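Local coordinates for DUF4442 domain-containing protein (PDB 1SH8) that is of unknown function but has a dimeric hot-dog fold related to PaaI thioesterases and is probably a thioesterase, at residues A[71-76]-A[144-149]; A[38-43]-A[54-59]; A[126-131]-A[137-142]. All blocks are in the same frame, centred on the assembly; numbering follows the deposited sequence.

Contact 1 of 3, residues A[71-76]-A[144-149]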
ATOM      1  N   THR A  71     -19.686  -7.738  -0.363  1.00  7.98           N
ATOM      2  CA  THR A  71     -20.510  -8.773  -0.978  1.00  8.39           C
ATOM      3  C   THR A  71     -20.944  -9.884  -0.032  1.00  8.75           C
ATOM      4  O   THR A  71     -21.874 -10.633  -0.344  1.00 10.01           O
ATOM      5  CB  THR A  71     -19.781  -9.465  -2.151  1.00  8.32           C
ATOM      6  OG1 THR A  71     -18.690 -10.249  -1.646  1.00  8.88           O
ATOM      7  CG2 THR A  71     -19.268  -8.440  -3.149  1.00  8.36           C
ATOM      8  N   SER A  72     -20.302  -9.980   1.127  1.00  8.54           N
ATOM      9  CA  SER A  72     -20.595 -11.081   2.036  1.00  8.94           C
ATOM     10  C   SER A  72     -21.216 -10.782   3.394  1.00 10.20           C
ATOM     11  O   SER A  72     -21.811 -11.673   4.004  1.00 10.75           O
ATOM     12  CB  SER A  72     -19.313 -11.889   2.250  1.00  9.42           C
ATOM     13  OG  SER A  72     -18.648 -12.103   1.018  1.00  8.84           O
ATOM     14  N   PHE A  73     -21.077  -9.552   3.871  1.00  9.32           N
ATOM     15  CA  PHE A  73     -21.611  -9.206   5.182  1.00  9.87           C
ATOM     16  C   PHE A  73     -22.580  -8.033   5.157  1.00  9.98           C
ATOM     17  O   PHE A  73     -22.696  -7.332   4.153  1.00  9.92           O
ATOM     18  CB  PHE A  73     -20.458  -8.874   6.134  1.00  9.93           C
ATOM     19  CG  PHE A  73     -19.468  -9.989   6.295  1.00 10.88           C
ATOM     20  CD1 PHE A  73     -19.818 -11.157   6.969  1.00 12.95           C
ATOM     21  CD2 PHE A  73     -18.189  -9.882   5.754  1.00 11.86           C
ATOM     22  CE1 PHE A  73     -18.906 -12.209   7.104  1.00 12.52           C
ATOM     23  CE2 PHE A  73     -17.273 -10.924   5.884  1.00 12.61           C
ATOM     24  CZ  PHE A  73     -17.637 -12.091   6.562  1.00 11.97           C
ATOM     25  N   ASP A  74     -23.288  -7.853   6.274  1.00  9.32           N
ATOM     26  CA  ASP A  74     -24.219  -6.739   6.449  1.00  9.42           C
ATOM     27  C   ASP A  74     -23.260  -5.559   6.547  1.00  9.31           C
ATOM     28  O   ASP A  74     -22.623  -5.361   7.583  1.00 10.04           O
ATOM     29  CB  ASP A  74     -24.977  -6.904   7.766  1.00 10.09           C
ATOM     30  CG  ASP A  74     -25.961  -5.778   8.021  1.00 10.31           C
ATOM     31  OD1 ASP A  74     -25.624  -4.613   7.716  1.00  9.00           O
ATOM     32  OD2 ASP A  74     -27.063  -6.065   8.543  1.00 11.16           O
ATOM     33  N   SER A  75     -23.158  -4.782   5.471  1.00 10.93           N
ATOM     34  CA  SER A  75     -22.217  -3.667   5.416  1.00 11.70           C
ATOM     35  C   SER A  75     -22.600  -2.379   6.131  1.00 12.12           C
ATOM     36  O   SER A  75     -21.922  -1.365   5.991  1.00 12.64           O
ATOM     37  CB  SER A  75     -21.851  -3.376   3.956  1.00 12.42           C
ATOM     38  OG  SER A  75     -23.006  -3.304   3.147  1.00 12.88           O
ATOM     39  N   ALA A  76     -23.684  -2.418   6.894  1.00 11.29           N
ATOM     40  CA  ALA A  76     -24.103  -1.259   7.666  1.00 10.44           C
ATOM     41  C   ALA A  76     -23.875  -1.629   9.131  1.00 11.31           C
ATOM     42  O   ALA A  76     -23.460  -0.799   9.938  1.00 10.83           O
ATOM     43  CB  ALA A  76     -25.574  -0.953   7.415  1.00 11.94           C
ATOM     44  N   TYR A 144      -7.367  -8.921   8.290  1.00  7.34           N
ATOM     45  CA  TYR A 144      -8.458  -7.960   8.385  1.00  7.70           C
ATOM     46  C   TYR A 144      -9.282  -8.268   9.614  1.00  8.29           C
ATOM     47  O   TYR A 144      -9.243  -9.374  10.154  1.00  7.88           O
ATOM     48  CB  TYR A 144      -9.386  -8.067   7.171  1.00  7.07           C
ATOM     49  CG  TYR A 144      -8.728  -7.741   5.863  1.00  7.56           C
ATOM     50  CD1 TYR A 144      -8.705  -6.429   5.379  1.00  7.99           C
ATOM     51  CD2 TYR A 144      -8.096  -8.738   5.114  1.00  7.70           C
ATOM     52  CE1 TYR A 144      -8.065  -6.118   4.173  1.00  7.83           C
ATOM     53  CE2 TYR A 144      -7.453  -8.437   3.910  1.00  7.42           C
ATOM     54  CZ  TYR A 144      -7.443  -7.125   3.452  1.00  8.52           C
ATOM     55  OH  TYR A 144      -6.790  -6.821   2.280  1.00  9.60           O
ATOM     56  N   GLN A 145     -10.053  -7.281  10.037  1.00  9.04           N
ATOM     57  CA  GLN A 145     -10.927  -7.453  11.172  1.00 10.47           C
ATOM     58  C   GLN A 145     -12.309  -6.976  10.737  1.00 10.37           C
ATOM     59  O   GLN A 145     -12.431  -5.927  10.100  1.00 10.94           O
ATOM     60  CB  GLN A 145     -10.428  -6.604  12.338  1.00 13.55           C
ATOM     61  CG  GLN A 145     -10.559  -7.257  13.689  1.00 19.50           C
ATOM     62  CD  GLN A 145      -9.993  -6.389  14.788  1.00 18.97           C
ATOM     63  OE1 GLN A 145     -10.534  -5.331  15.091  1.00 20.48           O
ATOM     64  NE2 GLN A 145      -8.889  -6.825  15.380  1.00 21.81           N
ATOM     65  N   LEU A 146     -13.332  -7.771  11.034  1.00 10.24           N
ATOM     66  CA  LEU A 146     -14.716  -7.397  10.741  1.00 10.83           C
ATOM     67  C   LEU A 146     -15.179  -6.872  12.102  1.00 11.39           C
ATOM     68  O   LEU A 146     -15.135  -7.600  13.096  1.00 11.43           O
ATOM     69  CB  LEU A 146     -15.547  -8.623  10.339  1.00 10.55           C
ATOM     70  CG  LEU A 146     -17.018  -8.364   9.998  1.00 12.56           C
ATOM     71  CD1 LEU A 146     -17.115  -7.491   8.746  1.00 11.38           C
ATOM     72  CD2 LEU A 146     -17.736  -9.690   9.779  1.00 12.47           C
ATOM     73  N   ARG A 147     -15.604  -5.615  12.157  1.00 10.26           N
ATOM     74  CA  ARG A 147     -16.014  -5.032  13.429  1.00 12.29           C
ATOM     75  C   ARG A 147     -17.422  -4.482  13.410  1.00 13.22           C
ATOM     76  O   ARG A 147     -17.893  -3.993  12.389  1.00 12.10           O
ATOM     77  CB  ARG A 147     -15.060  -3.898  13.816  1.00 12.69           C
ATOM     78  CG  ARG A 147     -13.594  -4.309  13.904  1.00 15.20           C
ATOM     79  CD  ARG A 147     -12.716  -3.111  14.221  1.00 18.02           C
ATOM     80  NE  ARG A 147     -13.073  -2.478  15.489  1.00 21.86           N
ATOM     81  CZ  ARG A 147     -12.763  -2.961  16.691  1.00 24.57           C
ATOM     82  NH1 ARG A 147     -12.079  -4.092  16.809  1.00 24.35           N
ATOM     83  NH2 ARG A 147     -13.136  -2.307  17.783  1.00 25.54           N
ATOM     84  N   SER A 148     -18.097  -4.561  14.549  1.00 14.59           N
ATOM     85  CA  SER A 148     -19.437  -4.010  14.635  1.00 16.26           C
ATOM     86  C   SER A 148     -19.275  -2.568  15.097  1.00 16.35           C
ATOM     87  O   SER A 148     -18.290  -2.219  15.751  1.00 14.38           O
ATOM     88  CB  SER A 148     -20.290  -4.795  15.636  1.00 18.02           C
ATOM     89  OG  SER A 148     -19.729  -4.744  16.934  1.00 23.93           O
ATOM     90  N   HIS A 149     -20.222  -1.717  14.731  1.00 17.77           N
ATOM     91  CA  HIS A 149     -20.158  -0.327  15.146  1.00 19.10           C
ATOM     92  C   HIS A 149     -20.509  -0.255  16.627  1.00 20.81           C
ATOM     93  O   HIS A 149     -21.440  -0.915  17.085  1.00 22.89           O
ATOM     94  CB  HIS A 149     -21.146   0.511  14.330  1.00 19.09           C
ATOM     95  CG  HIS A 149     -20.730   0.714  12.906  1.00 18.60           C
ATOM     96  ND1 HIS A 149     -19.751   1.612  12.538  1.00 17.48           N
ATOM     97  CD2 HIS A 149     -21.157   0.130  11.761  1.00 17.73           C
ATOM     98  CE1 HIS A 149     -19.594   1.574  11.226  1.00 19.07           C
ATOM     99  NE2 HIS A 149     -20.436   0.684  10.731  1.00 18.65           N
TER
HETATM  100  O   HOH W   1     -20.291   0.043   7.999  1.00 20.98           O
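One face of the F73 ring carries L146, whose CD2 methyl sits over the ring centre, 3.7 Å from the F73 centroid and 7° off the normal: a CH-pi contact. The opposite face is met within its own segment by S72 CB, nearer the rim. Because CD2 is centred, its distances to the six ring carbons are almost equal, the shortest being 3.8 Å from L146 CD2 to F73 CD1; L146 CD1 reaches the F73 CD2 side. L146 CG stands anti to the backbone N (chi1 -180°), which carries its forked end across to the aromatic face. I108 and L111 of helix 105-118 also touch F73, while F69, F78 and A115 pack on L146.

This pairing joins the end of helix 64-72 to strand 136-148, last in the chain and central in its three-stranded antiparallel sheet, in a hot-dog fold. F73 is the first residue past the helix to leave helical angles; residues 73-76 and 146-149 run in similar directions, 21° apart.

Farther along, the H149 imidazole is met at its edge. A76 O lies 3.1 Å from H149 CD2, near the ring plane, whereas H149 NE2 is turned to an in-plane water at 2.8 Å. That water donates to S75 O at 2.9 Å, bridging the segments at their exposed end. An Asx turn shapes the loop here: A76 N donates to D74 OD1 over 3.0 Å, and the same oxygen accepts from R77 N.

Contact 2 of 3, residues A[38-43]-A[54-59]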
ATOM      1  N   LEU A  38     -10.905  -8.372  -9.047  1.00  7.26           N
ATOM      2  CA  LEU A  38     -10.670  -6.973  -9.387  1.00  6.72           C
ATOM      3  C   LEU A  38      -9.553  -6.830 -10.411  1.00  6.49           C
ATOM      4  O   LEU A  38      -8.710  -7.720 -10.556  1.00  7.78           O
ATOM      5  CB  LEU A  38     -10.290  -6.186  -8.126  1.00  7.46           C
ATOM      6  CG  LEU A  38     -11.107  -6.432  -6.851  1.00  7.61           C
ATOM      7  CD1 LEU A  38     -10.481  -5.635  -5.709  1.00  8.45           C
ATOM      8  CD2 LEU A  38     -12.564  -6.033  -7.058  1.00  7.87           C
ATOM      9  N   ARG A  39      -9.548  -5.698 -11.108  1.00  7.35           N
ATOM     10  CA  ARG A  39      -8.537  -5.411 -12.120  1.00  7.78           C
ATOM     11  C   ARG A  39      -8.008  -3.985 -11.973  1.00  7.64           C
ATOM     12  O   ARG A  39      -8.782  -3.039 -11.844  1.00  7.82           O
ATOM     13  CB  ARG A  39      -9.128  -5.577 -13.527  1.00  9.11           C
ATOM     14  CG  ARG A  39      -8.118  -5.324 -14.653  1.00 10.74           C
ATOM     15  CD  ARG A  39      -8.751  -5.419 -16.045  1.00 11.52           C
ATOM     16  NE  ARG A  39      -9.616  -4.279 -16.334  1.00 15.35           N
ATOM     17  CZ  ARG A  39     -10.941  -4.334 -16.420  1.00 15.50           C
ATOM     18  NH1 ARG A  39     -11.581  -5.482 -16.240  1.00 18.04           N
ATOM     19  NH2 ARG A  39     -11.630  -3.234 -16.688  1.00 17.45           N
ATOM     20  N   MET A  40      -6.690  -3.828 -11.978  1.00  7.10           N
ATOM     21  CA  MET A  40      -6.105  -2.495 -11.893  1.00  7.40           C
ATOM     22  C   MET A  40      -5.499  -2.205 -13.264  1.00  8.86           C
ATOM     23  O   MET A  40      -4.619  -2.930 -13.728  1.00  8.09           O
ATOM     24  CB  MET A  40      -5.015  -2.421 -10.820  1.00  7.50           C
ATOM     25  CG  MET A  40      -4.408  -1.019 -10.643  1.00  8.36           C
ATOM     26  SD  MET A  40      -5.534   0.222  -9.932  1.00  3.33           S
ATOM     27  CE  MET A  40      -5.412  -0.222  -8.206  1.00  8.01           C
ATOM     28  N   PRO A  41      -5.981  -1.151 -13.942  1.00 10.87           N
ATOM     29  CA  PRO A  41      -5.428  -0.836 -15.263  1.00 11.14           C
ATOM     30  C   PRO A  41      -3.967  -0.397 -15.184  1.00 11.10           C
ATOM     31  O   PRO A  41      -3.561   0.276 -14.232  1.00 10.52           O
ATOM     32  CB  PRO A  41      -6.351   0.275 -15.768  1.00 12.31           C
ATOM     33  CG  PRO A  41      -6.772   0.969 -14.500  1.00 13.34           C
ATOM     34  CD  PRO A  41      -7.040  -0.196 -13.564  1.00 12.16           C
ATOM     35  N   GLY A  42      -3.180  -0.790 -16.181  1.00 10.34           N
ATOM     36  CA  GLY A  42      -1.782  -0.411 -16.200  1.00 10.70           C
ATOM     37  C   GLY A  42      -1.667   1.060 -16.532  1.00 12.15           C
ATOM     38  O   GLY A  42      -0.822   1.772 -15.988  1.00 11.79           O
ATOM     39  N   ALA A  43      -2.539   1.521 -17.422  1.00 12.94           N
ATOM     40  CA  ALA A  43      -2.531   2.914 -17.849  1.00 13.39           C
ATOM     41  C   ALA A  43      -2.858   3.874 -16.709  1.00 12.46           C
ATOM     42  O   ALA A  43      -3.901   3.755 -16.067  1.00 14.43           O
ATOM     43  CB  ALA A  43      -3.516   3.108 -19.000  1.00 14.58           C
ATOM     44  N   ALA A  54       4.296   0.469  -7.161  1.00  7.43           N
ATOM     45  CA  ALA A  54       4.055  -0.369  -5.984  1.00  7.40           C
ATOM     46  C   ALA A  54       2.763  -0.041  -5.239  1.00  7.08           C
ATOM     47  O   ALA A  54       2.090  -0.943  -4.743  1.00  7.74           O
ATOM     48  CB  ALA A  54       5.239  -0.268  -5.028  1.00  7.66           C
ATOM     49  N   GLY A  55       2.432   1.247  -5.152  1.00  7.16           N
ATOM     50  CA  GLY A  55       1.225   1.680  -4.461  1.00  6.96           C
ATOM     51  C   GLY A  55      -0.044   1.195  -5.138  1.00  7.59           C
ATOM     52  O   GLY A  55      -1.055   0.934  -4.472  1.00  7.59           O
ATOM     53  N   ALA A  56      -0.001   1.081  -6.464  1.00  6.25           N
ATOM     54  CA  ALA A  56      -1.150   0.601  -7.221  1.00  6.57           C
ATOM     55  C   ALA A  56      -1.286  -0.903  -6.968  1.00  7.07           C
ATOM     56  O   ALA A  56      -2.399  -1.417  -6.812  1.00  7.34           O
ATOM     57  CB  ALA A  56      -0.958   0.881  -8.701  1.00  7.35           C
ATOM     58  N   LEU A  57      -0.154  -1.610  -6.935  1.00  6.79           N
ATOM     59  CA  LEU A  57      -0.169  -3.048  -6.665  1.00  6.41           C
ATOM     60  C   LEU A  57      -0.734  -3.281  -5.266  1.00  6.12           C
ATOM     61  O   LEU A  57      -1.555  -4.177  -5.060  1.00  6.32           O
ATOM     62  CB  LEU A  57       1.246  -3.626  -6.774  1.00  6.14           C
ATOM     63  CG  LEU A  57       1.780  -3.777  -8.205  1.00  8.96           C
ATOM     64  CD1 LEU A  57       3.282  -4.038  -8.194  1.00  9.04           C
ATOM     65  CD2 LEU A  57       1.033  -4.921  -8.898  1.00  8.22           C
ATOM     66  N   PHE A  58      -0.311  -2.462  -4.309  1.00  5.30           N
ATOM     67  CA  PHE A  58      -0.804  -2.608  -2.940  1.00  5.92           C
ATOM     68  C   PHE A  58      -2.315  -2.415  -2.879  1.00  5.69           C
ATOM     69  O   PHE A  58      -3.028  -3.183  -2.236  1.00  6.53           O
ATOM     70  CB  PHE A  58      -0.152  -1.589  -2.005  1.00  6.27           C
ATOM     71  CG  PHE A  58      -0.653  -1.674  -0.587  1.00  6.96           C
ATOM     72  CD1 PHE A  58      -0.033  -2.508   0.343  1.00  7.84           C
ATOM     73  CD2 PHE A  58      -1.775  -0.948  -0.190  1.00  7.78           C
ATOM     74  CE1 PHE A  58      -0.529  -2.615   1.655  1.00  8.71           C
ATOM     75  CE2 PHE A  58      -2.279  -1.050   1.112  1.00  8.72           C
ATOM     76  CZ  PHE A  58      -1.655  -1.884   2.033  1.00  8.02           C
ATOM     77  N   THR A  59      -2.800  -1.370  -3.542  1.00  5.51           N
ATOM     78  CA  THR A  59      -4.224  -1.079  -3.536  1.00  6.55           C
ATOM     79  C   THR A  59      -5.022  -2.246  -4.117  1.00  6.38           C
ATOM     80  O   THR A  59      -6.050  -2.642  -3.563  1.00  7.33           O
ATOM     81  CB  THR A  59      -4.510   0.223  -4.310  1.00  6.07           C
ATOM     82  OG1 THR A  59      -3.846   1.309  -3.651  1.00  6.90           O
ATOM     83  CG2 THR A  59      -6.000   0.519  -4.347  1.00  7.00           C
TER
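G55 O is gripped twice by T59, from opposite faces of its carbonyl plane: T59 OG1 donates to G55 O at 2.9 Å, and T59 N makes the helical bond to the same oxygen at 3.0 Å. With OG1 held back on G55 O, T59 CG2 stands anti to its own backbone N (chi1 -62° to OG1), on the side of M40.

M40 supplies the reach from the strand. Its chain starts away from the backbone N (chi1 -177°) and then bends at both chi2 and chi3, bringing the terminal methyl round to the helix. M40 CE lies 4.0 Å from T59 CG2 and 3.5 Å from A56 O, while the nearer part of the chain packs on alanine, M40 CG to A56 CB being 4.4 Å. The contact is buried and largely van der Waals, made by the bent M40 side chain against a small residue, its carbonyl oxygen and a threonine methyl.

In this hot-dog fold, M40 projects from strand 35-40 onto helix 54-62, with S24 of helix 19-24 and N45 also touching it. F20 and V21 of helix 19-24 pack on T59, and the second subunit approaches from its F20 onto A56 and its Y53 onto T59.

Contact 3 of 3, residues A[126-131]-A[137-142]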
ATOM      1  N   GLU A 126      -4.582 -14.555   1.414  1.00  6.75           N
ATOM      2  CA  GLU A 126      -3.254 -14.777   0.836  1.00  7.21           C
ATOM      3  C   GLU A 126      -3.527 -14.833  -0.659  1.00  7.41           C
ATOM      4  O   GLU A 126      -4.023 -15.837  -1.174  1.00  7.74           O
ATOM      5  CB  GLU A 126      -2.660 -16.092   1.343  1.00  8.21           C
ATOM      6  CG  GLU A 126      -2.370 -16.063   2.835  1.00 10.04           C
ATOM      7  CD  GLU A 126      -1.882 -17.393   3.354  1.00 13.54           C
ATOM      8  OE1 GLU A 126      -0.699 -17.728   3.140  1.00 15.69           O
ATOM      9  OE2 GLU A 126      -2.697 -18.106   3.971  1.00 15.46           O
ATOM     10  N   LEU A 127      -3.194 -13.744  -1.344  1.00  6.43           N
ATOM     11  CA  LEU A 127      -3.495 -13.599  -2.758  1.00  7.06           C
ATOM     12  C   LEU A 127      -2.322 -13.468  -3.711  1.00  7.19           C
ATOM     13  O   LEU A 127      -1.207 -13.137  -3.312  1.00  8.19           O
ATOM     14  CB  LEU A 127      -4.383 -12.365  -2.941  1.00  6.81           C
ATOM     15  CG  LEU A 127      -5.467 -12.122  -1.885  1.00  8.55           C
ATOM     16  CD1 LEU A 127      -6.185 -10.814  -2.188  1.00  9.03           C
ATOM     17  CD2 LEU A 127      -6.447 -13.285  -1.865  1.00  9.07           C
ATOM     18  N   GLN A 128      -2.610 -13.715  -4.985  1.00  7.10           N
ATOM     19  CA  GLN A 128      -1.630 -13.582  -6.054  1.00  7.08           C
ATOM     20  C   GLN A 128      -2.176 -12.573  -7.055  1.00  7.33           C
ATOM     21  O   GLN A 128      -3.357 -12.611  -7.409  1.00  7.90           O
ATOM     22  CB  GLN A 128      -1.421 -14.900  -6.791  1.00  8.90           C
ATOM     23  CG  GLN A 128      -0.894 -16.035  -5.948  1.00 12.48           C
ATOM     24  CD  GLN A 128      -0.499 -17.221  -6.799  1.00 14.22           C
ATOM     25  OE1 GLN A 128      -1.265 -17.666  -7.652  1.00 14.97           O
ATOM     26  NE2 GLN A 128       0.703 -17.737  -6.575  1.00 14.17           N
ATOM     27  N   LEU A 129      -1.320 -11.658  -7.489  1.00  6.84           N
ATOM     28  CA  LEU A 129      -1.703 -10.669  -8.489  1.00  7.35           C
ATOM     29  C   LEU A 129      -1.071 -11.176  -9.776  1.00  7.75           C
ATOM     30  O   LEU A 129       0.107 -11.535  -9.791  1.00  7.42           O
ATOM     31  CB  LEU A 129      -1.150  -9.287  -8.127  1.00  8.92           C
ATOM     32  CG  LEU A 129      -1.978  -8.452  -7.140  1.00  9.18           C
ATOM     33  CD1 LEU A 129      -2.268  -9.242  -5.868  1.00 10.83           C
ATOM     34  CD2 LEU A 129      -1.213  -7.164  -6.836  1.00  8.49           C
ATOM     35  N   THR A 130      -1.846 -11.205 -10.854  1.00  7.53           N
ATOM     36  CA  THR A 130      -1.337 -11.723 -12.116  1.00  8.05           C
ATOM     37  C   THR A 130      -1.487 -10.760 -13.278  1.00  7.93           C
ATOM     38  O   THR A 130      -2.382  -9.914 -13.282  1.00  8.22           O
ATOM     39  CB  THR A 130      -2.061 -13.041 -12.485  1.00  9.54           C
ATOM     40  OG1 THR A 130      -3.467 -12.790 -12.638  1.00 12.22           O
ATOM     41  CG2 THR A 130      -1.865 -14.081 -11.387  1.00  9.76           C
ATOM     42  N   ASP A 131      -0.606 -10.881 -14.267  1.00  7.96           N
ATOM     43  CA  ASP A 131      -0.711 -10.028 -15.443  1.00  8.93           C
ATOM     44  C   ASP A 131      -1.541 -10.742 -16.518  1.00 10.38           C
ATOM     45  O   ASP A 131      -2.055 -11.838 -16.286  1.00  9.80           O
ATOM     46  CB  ASP A 131       0.672  -9.630 -15.979  1.00  9.41           C
ATOM     47  CG  ASP A 131       1.484 -10.806 -16.476  1.00 10.56           C
ATOM     48  OD1 ASP A 131       0.907 -11.868 -16.799  1.00  9.62           O
ATOM     49  OD2 ASP A 131       2.722 -10.649 -16.563  1.00 11.21           O
ATOM     50  N   VAL A 137       2.890 -11.491 -10.552  1.00  6.88           N
ATOM     51  CA  VAL A 137       3.770 -10.341 -10.407  1.00  7.01           C
ATOM     52  C   VAL A 137       4.018  -9.935  -8.958  1.00  6.48           C
ATOM     53  O   VAL A 137       5.023  -9.291  -8.650  1.00  6.64           O
ATOM     54  CB  VAL A 137       3.221  -9.123 -11.193  1.00  7.26           C
ATOM     55  CG1 VAL A 137       3.077  -9.481 -12.672  1.00  6.80           C
ATOM     56  CG2 VAL A 137       1.879  -8.674 -10.609  1.00  6.50           C
ATOM     57  N   ALA A 138       3.100 -10.311  -8.074  1.00  6.13           N
ATOM     58  CA  ALA A 138       3.215  -9.991  -6.655  1.00  6.35           C
ATOM     59  C   ALA A 138       2.303 -10.922  -5.869  1.00  6.92           C
ATOM     60  O   ALA A 138       1.331 -11.449  -6.407  1.00  6.76           O
ATOM     61  CB  ALA A 138       2.819  -8.539  -6.408  1.00  6.07           C
ATOM     62  N   GLU A 139       2.627 -11.123  -4.598  1.00  6.38           N
ATOM     63  CA  GLU A 139       1.838 -11.981  -3.728  1.00  7.46           C
ATOM     64  C   GLU A 139       1.687 -11.292  -2.380  1.00  8.10           C
ATOM     65  O   GLU A 139       2.652 -10.748  -1.843  1.00  8.52           O
ATOM     66  CB  GLU A 139       2.527 -13.341  -3.575  1.00  8.64           C
ATOM     67  CG  GLU A 139       2.602 -14.106  -4.888  1.00  7.82           C
ATOM     68  CD  GLU A 139       3.251 -15.469  -4.750  1.00 11.98           C
ATOM     69  OE1 GLU A 139       4.491 -15.532  -4.603  1.00 10.89           O
ATOM     70  OE2 GLU A 139       2.514 -16.480  -4.788  1.00 12.22           O
ATOM     71  N   SER A 140       0.473 -11.312  -1.838  1.00  7.38           N
ATOM     72  CA  SER A 140       0.204 -10.658  -0.560  1.00  6.94           C
ATOM     73  C   SER A 140      -0.398 -11.576   0.499  1.00  6.64           C
ATOM     74  O   SER A 140      -0.978 -12.617   0.191  1.00  6.41           O
ATOM     75  CB  SER A 140      -0.753  -9.476  -0.771  1.00  7.76           C
ATOM     76  OG  SER A 140      -2.024  -9.929  -1.220  1.00  8.51           O
ATOM     77  N   ALA A 141      -0.247 -11.166   1.750  1.00  7.03           N
ATOM     78  CA  ALA A 141      -0.803 -11.878   2.897  1.00  6.37           C
ATOM     79  C   ALA A 141      -1.308 -10.750   3.794  1.00  6.55           C
ATOM     80  O   ALA A 141      -0.539  -9.854   4.155  1.00  6.91           O
ATOM     81  CB  ALA A 141       0.280 -12.694   3.608  1.00  6.91           C
ATOM     82  N   ALA A 142      -2.590 -10.778   4.142  1.00  6.16           N
ATOM     83  CA  ALA A 142      -3.153  -9.709   4.960  1.00  5.89           C
ATOM     84  C   ALA A 142      -4.132 -10.173   6.026  1.00  6.66           C
ATOM     85  O   ALA A 142      -4.825 -11.178   5.856  1.00  7.29           O
ATOM     86  CB  ALA A 142      -3.837  -8.701   4.062  1.00  7.01           C
TER
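L129 and V137 hold the tight end of this antiparallel hairpin pairing: V137 N donates to L129 O over 2.9 Å, and V137 CG2 comes to 4.0 Å from L129 CB. With V137 CG1 anti to the carbonyl carbon, CG2 is left between the backbone N and the carbonyl carbon, on the side of L129, while CG1 borders D131, whose OD1 accepts from Q133 N and E135 N in the connecting turn. On the buried face of L127, L129, A138 and S140, L129 CD2 touches A138 CB, and L127 CB lies beside the S140 hydroxyl. L57, L60 and A61 of helix 54-62 close over L129, with A61 also on S140, so this face is the side that packs on helix 54-62, the first part of the helical segment the hot-dog sheet wraps.

L127 with S140 and L129 with A138 are the hydrogen-bonded pairs: L127 and S140 exchange two backbone bonds, and L129 N donates to A138 O. The non-hydrogen-bonded pair Q128 with E139 lies between them, and E126 with A141 follows on beyond L127 and S140, bringing E126 CA to 3.2 Å from S140 O.

These last two pairs carry the looser, more solvent-facing side. Q128 and E139 lie alongside each other and point the same way, their flat ends turned 46° apart. Q128 NE2, with its acceptor in the amide plane, donates to E139 OE2 at 2.8 Å and 171°, meeting that oxygen on its anti side, 35° out of the carboxylate plane. E139 OE1 has a salt bridge with R90. With an amide N-H on one oxygen and a guanidinium on the other, this carboxylate is gripped at both ends, which would probably support its ionised form and limit its rotation.

In the fold
Contacts 2 and 3 are neighbours, their centres 11 Å apart, and they touch directly: L57 O lies 3.5 Å from L129 CD2, and L57 CD2 4.2 Å from V137 CG2. Helix 54-62 is thus packed between strand 35-40 on one flank and the hairpin 126-131/137-142 on the other. Contact 1 lies across the chain's centre from both, its centre about 24 Å from that of contact 2 and about 23 Å from that of contact 3. It shares strand 136-148 with contact 3, which is nested inside the loop that contact 1 closes. Of the three, contact 2 alone borders the second subunit, where the two copies of F58 stack.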